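Local structure of phosphoribosylformylglycinamidine synthase 2 (Thermus thermophilus, 3VIU) at residues Val80-Glu85 against Pro518-Asn523; Ala119-Leu124 against Met176-Leu181; Gly70-Gly75 against Lys479-Thr484. The protein is a synthase of the AIR synthase related (PurM-like) family that carries two copies of its paired domains in one chain and binds adenosine-5'-diphosphate and magnesium. All coordinates share one frame; numbering follows the deposited sequence.

Interaction 1: residues Val80-Glu85 against Pro518-Asn523; sequences VAFKIE and PVVSGN. With ADP (adenosine-5'-diphosphate), chain B.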
ATOM      1  N   VAL A  80     -10.188 -11.875   3.570  1.00 19.17           N
ATOM      2  CA  VAL A  80      -8.924 -11.390   3.046  1.00 15.53           C
ATOM      3  C   VAL A  80      -8.279 -10.398   4.005  1.00 15.25           C
ATOM      4  O   VAL A  80      -8.906  -9.428   4.437  1.00 14.62           O
ATOM      5  CB  VAL A  80      -9.106 -10.719   1.662  1.00 15.13           C
ATOM      6  CG1 VAL A  80      -7.850  -9.963   1.268  1.00 13.05           C
ATOM      7  CG2 VAL A  80      -9.405 -11.774   0.620  1.00 13.97           C
ATOM      8  N   ALA A  81      -7.025 -10.663   4.346  1.00 11.68           N
ATOM      9  CA  ALA A  81      -6.287  -9.785   5.227  1.00 12.14           C
ATOM     10  C   ALA A  81      -5.330  -8.999   4.352  1.00 12.92           C
ATOM     11  O   ALA A  81      -4.809  -9.521   3.367  1.00 14.97           O
ATOM     12  CB  ALA A  81      -5.508 -10.596   6.251  1.00 11.48           C
ATOM     13  N   PHE A  82      -5.113  -7.734   4.684  1.00 12.59           N
ATOM     14  CA  PHE A  82      -4.174  -6.936   3.923  1.00 13.39           C
ATOM     15  C   PHE A  82      -3.724  -5.724   4.708  1.00 14.73           C
ATOM     16  O   PHE A  82      -4.344  -5.334   5.696  1.00 13.09           O
ATOM     17  CB  PHE A  82      -4.760  -6.522   2.565  1.00 11.06           C
ATOM     18  CG  PHE A  82      -5.967  -5.628   2.652  1.00 12.81           C
ATOM     19  CD1 PHE A  82      -7.194  -6.124   3.077  1.00 12.62           C
ATOM     20  CD2 PHE A  82      -5.886  -4.297   2.268  1.00 11.24           C
ATOM     21  CE1 PHE A  82      -8.323  -5.302   3.114  1.00 13.87           C
ATOM     22  CE2 PHE A  82      -7.010  -3.469   2.300  1.00 12.02           C
ATOM     23  CZ  PHE A  82      -8.227  -3.972   2.723  1.00 12.32           C
ATOM     24  N   LYS A  83      -2.623  -5.140   4.260  1.00 16.82           N
ATOM     25  CA  LYS A  83      -2.056  -3.979   4.915  1.00 19.77           C
ATOM     26  C   LYS A  83      -0.873  -3.481   4.098  1.00 20.90           C
ATOM     27  O   LYS A  83      -0.316  -4.216   3.277  1.00 21.39           O
ATOM     28  CB  LYS A  83      -1.583  -4.363   6.315  1.00 19.60           C
ATOM     29  CG  LYS A  83      -0.971  -3.229   7.099  1.00 21.77           C
ATOM     30  CD  LYS A  83      -0.226  -3.779   8.296  1.00 23.70           C
ATOM     31  CE  LYS A  83       0.608  -2.715   8.962  1.00 26.10           C
ATOM     32  NZ  LYS A  83       1.497  -3.337   9.973  1.00 27.39           N
ATOM     33  N   ILE A  84      -0.498  -2.230   4.326  1.00 20.35           N
ATOM     34  CA  ILE A  84       0.631  -1.639   3.628  1.00 20.70           C
ATOM     35  C   ILE A  84       1.577  -1.073   4.683  1.00 20.88           C
ATOM     36  O   ILE A  84       1.138  -0.512   5.688  1.00 22.34           O
ATOM     37  CB  ILE A  84       0.157  -0.541   2.636  1.00 19.80           C
ATOM     38  CG1 ILE A  84       1.317  -0.096   1.749  1.00 19.52           C
ATOM     39  CG2 ILE A  84      -0.425   0.639   3.391  1.00 21.49           C
ATOM     40  CD1 ILE A  84       0.898   0.871   0.662  1.00 20.68           C
ATOM     41  N   GLU A  85       2.873  -1.260   4.461  1.00 21.07           N
ATOM     42  CA  GLU A  85       3.922  -0.809   5.378  1.00 21.74           C
ATOM     43  C   GLU A  85       4.913   0.009   4.577  1.00 19.62           C
ATOM     44  O   GLU A  85       4.821   0.081   3.361  1.00 22.06           O
ATOM     45  CB  GLU A  85       4.689  -2.014   5.953  1.00 24.61           C
ATOM     46  CG  GLU A  85       4.355  -2.488   7.364  1.00 29.78           C
ATOM     47  CD  GLU A  85       5.310  -3.607   7.821  1.00 35.17           C
ATOM     48  OE1 GLU A  85       5.173  -4.115   8.959  1.00 36.67           O
ATOM     49  OE2 GLU A  85       6.211  -3.978   7.031  1.00 36.57           O
ATOM     50  N   PRO A 518     -14.392   2.059   4.261  1.00 11.41           N
ATOM     51  CA  PRO A 518     -13.636   2.281   5.504  1.00 12.97           C
ATOM     52  C   PRO A 518     -12.186   1.787   5.548  1.00 14.41           C
ATOM     53  O   PRO A 518     -11.804   0.905   4.779  1.00 15.87           O
ATOM     54  CB  PRO A 518     -14.493   1.563   6.535  1.00 10.24           C
ATOM     55  CG  PRO A 518     -14.917   0.332   5.764  1.00  9.07           C
ATOM     56  CD  PRO A 518     -15.291   0.897   4.396  1.00 10.35           C
ATOM     57  N   VAL A 519     -11.392   2.372   6.455  1.00 15.84           N
ATOM     58  CA  VAL A 519      -9.996   1.968   6.671  1.00 16.31           C
ATOM     59  C   VAL A 519     -10.036   0.688   7.475  1.00 15.89           C
ATOM     60  O   VAL A 519     -10.902   0.506   8.323  1.00 18.84           O
ATOM     61  CB  VAL A 519      -9.181   2.910   7.585  1.00 17.90           C
ATOM     62  CG1 VAL A 519      -7.994   3.467   6.830  1.00 18.52           C
ATOM     63  CG2 VAL A 519     -10.063   3.972   8.190  1.00 17.22           C
ATOM     64  N   VAL A 520      -9.062  -0.171   7.258  1.00 15.32           N
ATOM     65  CA  VAL A 520      -9.031  -1.415   7.985  1.00 15.64           C
ATOM     66  C   VAL A 520      -7.631  -1.615   8.564  1.00 16.52           C
ATOM     67  O   VAL A 520      -7.423  -2.408   9.486  1.00 16.89           O
ATOM     68  CB  VAL A 520      -9.451  -2.557   7.039  1.00 14.25           C
ATOM     69  CG1 VAL A 520      -8.283  -3.007   6.190  1.00 13.83           C
ATOM     70  CG2 VAL A 520     -10.067  -3.667   7.828  1.00 17.45           C
ATOM     71  N   SER A 521      -6.675  -0.864   8.025  1.00 17.11           N
ATOM     72  CA  SER A 521      -5.290  -0.925   8.473  1.00 16.00           C
ATOM     73  C   SER A 521      -4.485   0.109   7.714  1.00 17.34           C
ATOM     74  O   SER A 521      -5.007   0.794   6.826  1.00 19.00           O
ATOM     75  CB  SER A 521      -4.690  -2.310   8.222  1.00 16.56           C
ATOM     76  OG  SER A 521      -4.537  -2.556   6.837  1.00 15.68           O
ATOM     77  N   GLY A 522      -3.208   0.224   8.055  1.00 17.36           N
ATOM     78  CA  GLY A 522      -2.374   1.191   7.374  1.00 16.30           C
ATOM     79  C   GLY A 522      -1.040   1.393   8.051  1.00 16.86           C
ATOM     80  O   GLY A 522      -0.653   0.618   8.919  1.00 17.59           O
ATOM     81  N   ASN A 523      -0.345   2.451   7.655  1.00 16.58           N
ATOM     82  CA  ASN A 523       0.960   2.765   8.199  1.00 15.10           C
ATOM     83  C   ASN A 523       1.195   4.260   8.140  1.00 15.16           C
ATOM     84  O   ASN A 523       0.517   4.983   7.415  1.00 14.68           O
ATOM     85  CB  ASN A 523       2.047   2.064   7.391  1.00 14.42           C
ATOM     86  CG  ASN A 523       3.431   2.313   7.953  1.00 15.95           C
ATOM     87  OD1 ASN A 523       3.717   1.936   9.084  1.00 18.45           O
ATOM     88  ND2 ASN A 523       4.294   2.959   7.170  1.00 12.90           N
TER
HETATM   89  PB  ADP B 800       3.797  -3.325  12.550  1.00 74.65           P
HETATM   90  O1B ADP B 800       4.875  -2.607  13.287  1.00 75.79           O
HETATM   91  O2B ADP B 800       4.050  -3.182  10.967  1.00 74.08           O
HETATM   92  O3B ADP B 800       3.823  -4.947  13.009  1.00 74.54           O
HETATM   93  PA  ADP B 800       2.414  -1.132  13.401  1.00 68.93           P
HETATM   94  O1A ADP B 800       2.641  -1.078  14.872  1.00 68.84           O
HETATM   95  O2A ADP B 800       3.633  -0.365  12.657  1.00 68.99           O
HETATM   96  O3A ADP B 800       2.327  -2.699  12.917  1.00 71.48           O
HETATM   97  O5' ADP B 800       1.029  -0.382  12.969  1.00 64.03           O
HETATM   98  C5' ADP B 800       0.307   0.017  14.150  1.00 57.25           C
HETATM   99  C4' ADP B 800      -1.215  -0.301  14.071  1.00 52.52           C
HETATM  100  O4' ADP B 800      -1.983   0.897  13.725  1.00 50.76           O
HETATM  101  C3' ADP B 800      -1.595  -1.360  13.004  1.00 50.00           C
HETATM  102  O3' ADP B 800      -2.723  -2.118  13.460  1.00 48.00           O
HETATM  103  C2' ADP B 800      -1.909  -0.516  11.769  1.00 48.84           C
HETATM  104  O2' ADP B 800      -2.774  -1.193  10.854  1.00 46.83           O
HETATM  105  C1' ADP B 800      -2.526   0.752  12.366  1.00 49.10           C
HETATM  106  N9  ADP B 800      -2.221   1.937  11.552  1.00 48.44           N
HETATM  107  C8  ADP B 800      -1.030   2.607  11.507  1.00 47.66           C
HETATM  108  N7  ADP B 800      -1.104   3.614  10.685  1.00 47.23           N
HETATM  109  C5  ADP B 800      -2.341   3.661  10.147  1.00 46.31           C
HETATM  110  C6  ADP B 800      -3.000   4.506   9.216  1.00 45.84           C
HETATM  111  N6  ADP B 800      -2.334   5.576   8.646  1.00 45.15           N
HETATM  112  N1  ADP B 800      -4.287   4.244   8.900  1.00 45.24           N
HETATM  113  C2  ADP B 800      -4.951   3.211   9.442  1.00 44.61           C
HETATM  114  N3  ADP B 800      -4.367   2.394  10.321  1.00 44.46           N
HETATM  115  C4  ADP B 800      -3.083   2.579  10.697  1.00 46.63           C
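Lys83, Ile84 and Glu85 lie alongside Ser521, Gly522 and Asn523 on two nearly parallel strands, 14° apart, whose axes approach to 5.4 Å. The strands belong to different sheets, and side chains bridge them. Phe82 and Val520 cross at about a right angle, with Phe82 CZ 3.6 Å from Val520 CG1. Next along, viewed down the bond from CA to CB, Ser521 OG lies between the backbone N and the carbonyl carbon. Ser521 OG comes to 3.0 Å from Phe82 O, and it is also hydrogen-bonded to Thr484 OG1. The same hydroxyl rests against CB and CG of Lys83.

The Lys83 side chain is fully extended (chi1 -180°). This carries NZ along strand 519-525, past Gly522 O, to the diphosphate of ADP. Lys83 NZ donates to ADP O2B at 2.7 Å and to the bridging ADP O3A at 3.1 Å. Glu85 comes to the same phosphate oxygen, with Glu85 OE1 2.5 Å from ADP O2B. The opposing strand holds the nucleoside. Gly522 N bonds to ADP O2' at 3.2 Å and 153°, the adenine lies close over the bare Gly522 CA, and Asn523 O takes a weak bond from ADP N6. Glu67 O and Asp485 OD1 add further bonds to ADP. This is a nucleotide pocket at the seam between two PurM-like N-terminal domains, with one strand facing the phosphates and the other the nucleoside.

Interaction 2: residues Ala119-Leu124 against Met176-Leu181; sequences ALLDSL and MCLGLL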
ATOM      1  N   ALA A 119      -0.620 -12.275  -2.556  1.00 15.95           N
ATOM      2  CA  ALA A 119      -0.128 -11.223  -3.423  1.00 14.98           C
ATOM      3  C   ALA A 119       0.602 -10.087  -2.717  1.00 15.81           C
ATOM      4  O   ALA A 119       0.346  -9.786  -1.548  1.00 14.19           O
ATOM      5  CB  ALA A 119      -1.275 -10.666  -4.238  1.00 13.55           C
ATOM      6  N   LEU A 120       1.518  -9.469  -3.460  1.00 16.99           N
ATOM      7  CA  LEU A 120       2.296  -8.323  -2.998  1.00 17.68           C
ATOM      8  C   LEU A 120       2.162  -7.202  -4.024  1.00 17.61           C
ATOM      9  O   LEU A 120       2.093  -7.458  -5.223  1.00 19.03           O
ATOM     10  CB  LEU A 120       3.779  -8.684  -2.849  1.00 17.00           C
ATOM     11  CG  LEU A 120       4.173  -9.500  -1.614  1.00 17.45           C
ATOM     12  CD1 LEU A 120       5.572 -10.061  -1.784  1.00 16.99           C
ATOM     13  CD2 LEU A 120       4.078  -8.622  -0.381  1.00 15.91           C
ATOM     14  N   LEU A 121       2.085  -5.967  -3.546  1.00 18.54           N
ATOM     15  CA  LEU A 121       2.015  -4.806  -4.424  1.00 19.81           C
ATOM     16  C   LEU A 121       3.022  -3.809  -3.870  1.00 20.49           C
ATOM     17  O   LEU A 121       3.094  -3.605  -2.660  1.00 20.81           O
ATOM     18  CB  LEU A 121       0.612  -4.182  -4.441  1.00 19.89           C
ATOM     19  CG  LEU A 121      -0.551  -4.975  -5.053  1.00 21.95           C
ATOM     20  CD1 LEU A 121      -1.079  -5.979  -4.033  1.00 18.21           C
ATOM     21  CD2 LEU A 121      -1.673  -4.018  -5.470  1.00 18.54           C
ATOM     22  N   ASP A 122       3.814  -3.206  -4.748  1.00 21.38           N
ATOM     23  CA  ASP A 122       4.814  -2.243  -4.311  1.00 23.82           C
ATOM     24  C   ASP A 122       4.454  -0.812  -4.706  1.00 22.25           C
ATOM     25  O   ASP A 122       3.938  -0.566  -5.793  1.00 23.77           O
ATOM     26  CB  ASP A 122       6.184  -2.617  -4.882  1.00 27.87           C
ATOM     27  CG  ASP A 122       6.161  -2.790  -6.388  1.00 35.17           C
ATOM     28  OD1 ASP A 122       5.418  -3.671  -6.871  1.00 39.47           O
ATOM     29  OD2 ASP A 122       6.884  -2.050  -7.092  1.00 38.00           O
ATOM     30  N   SER A 123       4.720   0.127  -3.808  1.00 19.81           N
ATOM     31  CA  SER A 123       4.439   1.529  -4.061  1.00 17.51           C
ATOM     32  C   SER A 123       5.783   2.239  -3.940  1.00 16.97           C
ATOM     33  O   SER A 123       6.315   2.408  -2.836  1.00 17.20           O
ATOM     34  CB  SER A 123       3.441   2.051  -3.026  1.00 18.40           C
ATOM     35  OG  SER A 123       2.712   3.155  -3.536  1.00 21.13           O
ATOM     36  N   LEU A 124       6.330   2.655  -5.080  1.00 15.08           N
ATOM     37  CA  LEU A 124       7.650   3.283  -5.119  1.00 12.98           C
ATOM     38  C   LEU A 124       7.731   4.735  -5.610  1.00 12.77           C
ATOM     39  O   LEU A 124       7.059   5.139  -6.561  1.00 11.21           O
ATOM     40  CB  LEU A 124       8.583   2.413  -5.969  1.00 10.97           C
ATOM     41  CG  LEU A 124       8.520   0.905  -5.711  1.00 10.98           C
ATOM     42  CD1 LEU A 124       9.459   0.176  -6.655  1.00 11.88           C
ATOM     43  CD2 LEU A 124       8.895   0.614  -4.260  1.00 12.63           C
HETATM   44  N   MSE A 176       2.619  -3.621   0.021  1.00 18.98           N
HETATM   45  CA  MSE A 176       1.293  -4.029   0.432  1.00 20.57           C
HETATM   46  C   MSE A 176       1.192  -5.538   0.249  1.00 19.20           C
HETATM   47  O   MSE A 176       1.766  -6.090  -0.686  1.00 17.30           O
HETATM   48  CB  MSE A 176       0.251  -3.324  -0.429  1.00 23.25           C
HETATM   49  CG  MSE A 176      -1.182  -3.642  -0.076  1.00 28.99           C
HETATM   50 SE   MSE A 176      -2.377  -2.735  -1.317  1.00 43.00          SE
HETATM   51  CE  MSE A 176      -4.045  -3.604  -0.857  1.00 36.27           C
ATOM     52  N   CYS A 177       0.477  -6.207   1.149  1.00 18.34           N
ATOM     53  CA  CYS A 177       0.316  -7.643   1.035  1.00 17.01           C
ATOM     54  C   CYS A 177      -1.130  -8.119   1.206  1.00 17.32           C
ATOM     55  O   CYS A 177      -1.870  -7.614   2.042  1.00 16.32           O
ATOM     56  CB  CYS A 177       1.220  -8.354   2.039  1.00 18.86           C
ATOM     57  SG  CYS A 177       1.199 -10.161   1.867  1.00 16.85           S
ATOM     58  N   LEU A 178      -1.519  -9.095   0.390  1.00 17.54           N
ATOM     59  CA  LEU A 178      -2.854  -9.680   0.441  1.00 17.35           C
ATOM     60  C   LEU A 178      -2.752 -11.144   0.860  1.00 19.45           C
ATOM     61  O   LEU A 178      -1.915 -11.888   0.342  1.00 20.97           O
ATOM     62  CB  LEU A 178      -3.534  -9.616  -0.934  1.00 16.96           C
ATOM     63  CG  LEU A 178      -4.682  -8.627  -1.098  1.00 15.80           C
ATOM     64  CD1 LEU A 178      -4.139  -7.215  -1.100  1.00 17.69           C
ATOM     65  CD2 LEU A 178      -5.422  -8.915  -2.385  1.00 15.33           C
ATOM     66  N   GLY A 179      -3.601 -11.554   1.798  1.00 20.16           N
ATOM     67  CA  GLY A 179      -3.596 -12.933   2.244  1.00 20.40           C
ATOM     68  C   GLY A 179      -5.016 -13.435   2.400  1.00 22.15           C
ATOM     69  O   GLY A 179      -5.913 -12.660   2.754  1.00 22.48           O
ATOM     70  N   LEU A 180      -5.249 -14.716   2.120  1.00 22.45           N
ATOM     71  CA  LEU A 180      -6.593 -15.247   2.277  1.00 22.96           C
ATOM     72  C   LEU A 180      -6.640 -16.319   3.341  1.00 22.35           C
ATOM     73  O   LEU A 180      -5.636 -16.961   3.655  1.00 22.95           O
ATOM     74  CB  LEU A 180      -7.165 -15.781   0.949  1.00 24.41           C
ATOM     75  CG  LEU A 180      -6.838 -17.144   0.336  1.00 25.87           C
ATOM     76  CD1 LEU A 180      -7.127 -18.273   1.304  1.00 30.80           C
ATOM     77  CD2 LEU A 180      -7.687 -17.329  -0.907  1.00 25.65           C
ATOM     78  N   LEU A 181      -7.825 -16.498   3.901  1.00 22.23           N
ATOM     79  CA  LEU A 181      -8.034 -17.483   4.940  1.00 22.47           C
ATOM     80  C   LEU A 181      -9.515 -17.775   5.073  1.00 22.79           C
ATOM     81  O   LEU A 181     -10.361 -17.073   4.512  1.00 22.40           O
ATOM     82  CB  LEU A 181      -7.509 -16.956   6.276  1.00 20.72           C
ATOM     83  CG  LEU A 181      -8.236 -15.732   6.841  1.00 22.81           C
ATOM     84  CD1 LEU A 181      -7.828 -15.533   8.291  1.00 25.81           C
ATOM     85  CD2 LEU A 181      -7.916 -14.491   6.019  1.00 20.88           C
TER
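Ala119 pairs with Leu178 and Leu121 with Met176 on two antiparallel neighbouring strands, at 165° to each other. Each pair is of the hydrogen-bonded kind, so it uses both N-H groups and both carbonyls. Ala119 N donates to Leu178 O at 3.2 Å, and Leu178 N returns a shorter bond to Ala119 O at 2.8 Å. Leu121 N reaches Met176 O at 2.9 Å. Met176 N gives Leu121 O a bond of 2.7 Å that is almost straight (174° at the hydrogen).

Leu120 and Cys177 form the non-hydrogen-bonded pair between them. Their own N-H and C=O groups point away from the pair, to the strands on either flank: Leu120 bonds to Pro155 and Val157, Cys177 to Lys83. Across the pair, Leu120 CA lies 3.3 Å from Met176 O and Cys177 CA 3.4 Å from Ala119 O. These CA-H contacts add to the N-H bonds those two carbonyls already accept. The first torsion of Leu120 sets CG beside the backbone N. The second turns CD2 toward the partner strand, against Met176 O and 3.8 Å from Cys177 CB. Helix 95-112 packs on this face through Ile106 and Leu107.

On the other face Leu121 CB meets CB of Met176, a selenomethionine, at 4.1 Å. Val544 and Phe82 pack there. The buried backbone polar groups are thus paired with each other, and the strands turn mostly apolar side chains to the helix and the second domain.

Interaction 3: residues Gly70-Gly75 against Lys479-Thr484; sequences GVVRVG and KPLAYT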
ATOM      1  N   GLY A  70      -5.637  -5.603   8.494  1.00 17.79           N
ATOM      2  CA  GLY A  70      -7.073  -5.459   8.371  1.00 16.67           C
ATOM      3  C   GLY A  70      -7.630  -6.670   7.643  1.00 17.98           C
ATOM      4  O   GLY A  70      -6.973  -7.234   6.771  1.00 19.13           O
ATOM      5  N   VAL A  71      -8.837  -7.086   8.007  1.00 17.38           N
ATOM      6  CA  VAL A  71      -9.454  -8.242   7.380  1.00 15.91           C
ATOM      7  C   VAL A  71     -10.883  -7.931   6.995  1.00 16.25           C
ATOM      8  O   VAL A  71     -11.632  -7.355   7.777  1.00 17.73           O
ATOM      9  CB  VAL A  71      -9.476  -9.458   8.333  1.00 15.46           C
ATOM     10  CG1 VAL A  71      -9.860 -10.726   7.554  1.00 11.83           C
ATOM     11  CG2 VAL A  71      -8.125  -9.612   9.014  1.00 12.33           C
ATOM     12  N   VAL A  72     -11.255  -8.312   5.781  1.00 16.02           N
ATOM     13  CA  VAL A  72     -12.606  -8.091   5.295  1.00 15.46           C
ATOM     14  C   VAL A  72     -13.165  -9.405   4.777  1.00 16.60           C
ATOM     15  O   VAL A  72     -12.416 -10.305   4.389  1.00 16.15           O
ATOM     16  CB  VAL A  72     -12.643  -7.054   4.150  1.00 14.72           C
ATOM     17  CG1 VAL A  72     -12.076  -5.731   4.634  1.00 13.85           C
ATOM     18  CG2 VAL A  72     -11.875  -7.574   2.940  1.00 10.83           C
ATOM     19  N   ARG A  73     -14.487  -9.509   4.784  1.00 17.30           N
ATOM     20  CA  ARG A  73     -15.179 -10.701   4.311  1.00 19.05           C
ATOM     21  C   ARG A  73     -15.308 -10.616   2.792  1.00 19.56           C
ATOM     22  O   ARG A  73     -15.635  -9.554   2.260  1.00 19.80           O
ATOM     23  CB  ARG A  73     -16.569 -10.765   4.951  1.00 21.50           C
ATOM     24  CG  ARG A  73     -17.398 -11.957   4.549  1.00 22.78           C
ATOM     25  CD  ARG A  73     -18.052 -12.547   5.773  1.00 27.95           C
ATOM     26  NE  ARG A  73     -19.056 -11.668   6.353  1.00 31.68           N
ATOM     27  CZ  ARG A  73     -19.537 -11.808   7.583  1.00 33.19           C
ATOM     28  NH1 ARG A  73     -19.093 -12.787   8.358  1.00 33.97           N
ATOM     29  NH2 ARG A  73     -20.472 -10.982   8.032  1.00 34.08           N
ATOM     30  N   VAL A  74     -15.049 -11.719   2.092  1.00 18.99           N
ATOM     31  CA  VAL A  74     -15.158 -11.712   0.638  1.00 19.86           C
ATOM     32  C   VAL A  74     -16.207 -12.700   0.139  1.00 21.75           C
ATOM     33  O   VAL A  74     -16.497 -12.757  -1.059  1.00 22.63           O
ATOM     34  CB  VAL A  74     -13.800 -12.004  -0.047  1.00 19.77           C
ATOM     35  CG1 VAL A  74     -12.744 -11.016   0.448  1.00 20.73           C
ATOM     36  CG2 VAL A  74     -13.366 -13.427   0.223  1.00 20.89           C
ATOM     37  N   GLY A  75     -16.776 -13.483   1.052  1.00 22.20           N
ATOM     38  CA  GLY A  75     -17.814 -14.421   0.657  1.00 23.54           C
ATOM     39  C   GLY A  75     -17.492 -15.903   0.626  1.00 25.06           C
ATOM     40  O   GLY A  75     -16.331 -16.314   0.695  1.00 25.48           O
ATOM     41  N   LYS A 479     -16.419  -4.734  -6.219  1.00 14.54           N
ATOM     42  CA  LYS A 479     -16.879  -3.710  -5.293  1.00 16.21           C
ATOM     43  C   LYS A 479     -15.900  -3.458  -4.149  1.00 14.83           C
ATOM     44  O   LYS A 479     -15.552  -4.377  -3.399  1.00 16.16           O
ATOM     45  CB  LYS A 479     -18.239  -4.071  -4.695  1.00 19.08           C
ATOM     46  CG  LYS A 479     -18.730  -3.032  -3.685  1.00 22.49           C
ATOM     47  CD  LYS A 479     -20.146  -3.313  -3.231  1.00 26.77           C
ATOM     48  CE  LYS A 479     -20.609  -2.299  -2.196  1.00 29.78           C
ATOM     49  NZ  LYS A 479     -21.995  -2.607  -1.712  1.00 31.37           N
ATOM     50  N   PRO A 480     -15.464  -2.198  -3.992  1.00 13.64           N
ATOM     51  CA  PRO A 480     -14.527  -1.770  -2.949  1.00 12.58           C
ATOM     52  C   PRO A 480     -15.030  -2.193  -1.575  1.00 12.44           C
ATOM     53  O   PRO A 480     -16.126  -1.815  -1.174  1.00 13.50           O
ATOM     54  CB  PRO A 480     -14.520  -0.249  -3.099  1.00 12.38           C
ATOM     55  CG  PRO A 480     -14.851  -0.040  -4.532  1.00 10.02           C
ATOM     56  CD  PRO A 480     -15.940  -1.037  -4.765  1.00 12.67           C
ATOM     57  N   LEU A 481     -14.238  -2.973  -0.854  1.00 11.84           N
ATOM     58  CA  LEU A 481     -14.655  -3.424   0.469  1.00 14.11           C
ATOM     59  C   LEU A 481     -14.047  -2.587   1.587  1.00 13.62           C
ATOM     60  O   LEU A 481     -14.691  -2.337   2.594  1.00 14.19           O
ATOM     61  CB  LEU A 481     -14.285  -4.895   0.668  1.00 13.29           C
ATOM     62  CG  LEU A 481     -14.949  -5.859  -0.313  1.00 11.67           C
ATOM     63  CD1 LEU A 481     -14.415  -7.255  -0.078  1.00 10.54           C
ATOM     64  CD2 LEU A 481     -16.459  -5.817  -0.138  1.00  8.37           C
ATOM     65  N   ALA A 482     -12.803  -2.159   1.403  1.00 12.91           N
ATOM     66  CA  ALA A 482     -12.113  -1.346   2.397  1.00 13.22           C
ATOM     67  C   ALA A 482     -10.764  -0.942   1.844  1.00 12.36           C
ATOM     68  O   ALA A 482     -10.370  -1.393   0.774  1.00 12.59           O
ATOM     69  CB  ALA A 482     -11.921  -2.131   3.689  1.00  9.74           C
ATOM     70  N   TYR A 483     -10.052  -0.091   2.567  1.00 11.94           N
ATOM     71  CA  TYR A 483      -8.743   0.308   2.100  1.00 13.21           C
ATOM     72  C   TYR A 483      -7.707   0.288   3.207  1.00 14.89           C
ATOM     73  O   TYR A 483      -8.028   0.091   4.372  1.00 16.37           O
ATOM     74  CB  TYR A 483      -8.788   1.696   1.463  1.00 10.91           C
ATOM     75  CG  TYR A 483      -8.919   2.835   2.437  1.00 11.15           C
ATOM     76  CD1 TYR A 483     -10.170   3.259   2.890  1.00  9.68           C
ATOM     77  CD2 TYR A 483      -7.785   3.500   2.902  1.00 12.56           C
ATOM     78  CE1 TYR A 483     -10.286   4.319   3.778  1.00 11.06           C
ATOM     79  CE2 TYR A 483      -7.888   4.559   3.790  1.00 12.36           C
ATOM     80  CZ  TYR A 483      -9.139   4.963   4.227  1.00 11.52           C
ATOM     81  OH  TYR A 483      -9.226   5.986   5.132  1.00 12.24           O
ATOM     82  N   THR A 484      -6.458   0.482   2.809  1.00 16.00           N
ATOM     83  CA  THR A 484      -5.319   0.522   3.712  1.00 14.71           C
ATOM     84  C   THR A 484      -4.547   1.752   3.222  1.00 15.63           C
ATOM     85  O   THR A 484      -4.427   1.969   2.011  1.00 14.77           O
ATOM     86  CB  THR A 484      -4.458  -0.758   3.556  1.00 14.90           C
ATOM     87  OG1 THR A 484      -3.400  -0.756   4.524  1.00 15.49           O
ATOM     88  CG2 THR A 484      -3.865  -0.835   2.150  1.00 13.69           C
TER
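Val72 and Val74 meet Leu481 where the sheet of the first PurM-like N-terminal domain faces that of the second. The two strands run almost antiparallel, at 170°, but their axes stay 7.7 Å apart. Side chains therefore make the contact, rather than a backbone ladder. Chi1 of -61° puts Leu481 CG beside the backbone N, and the side chain reaches across with its CD1 methyl. Leu481 CD1 sits 4.0 Å from Val72 CG2 and also touches Val74 CG1. Leu481 CD1 is 3.5 Å from Arg73 O. Leu481 crosses Val74 at about a right angle and Val72 at a slant. The other branch of Val72 touches the next residue along, with Val72 CG1 3.7 Å from Ala482 CB.

Strand 70-75 ends here in a classic beta bulge, in which Val74 and Gly75 both face Trp78 on the following strand. Val72, before the bulge, is still bonded through its backbone to Val80. The wedge of valines and leucine is buried on the Val72 side, while Leu481 is partly open to solvent and also touches Ala60. Arg73 is exposed. Its guanidinium leads away from strand 479-484 and forms a salt bridge through NH1 to Glu183 OE2.

From the N terminus the chain first lays down strand 70-75, half of interaction 3, and turns straight into Val80-Glu85, half of interaction 1. Both wait some 400 residues for their partners. Interaction 2 closes a short loop meanwhile, within the first N-terminal domain, and is nested inside both long loops. Lys479-Thr484 then completes interaction 3, and Pro518-Asn523 completes interaction 1, so these two cross along the chain. Strands 70-75, 78-86, 172-182 and 116-126 are successive neighbours in one sheet, while 479-488 and 519-525 adjoin in another. Interaction 2 lies within the first sheet, pairing two of its strands. Interactions 1 and 3 join the two sheets.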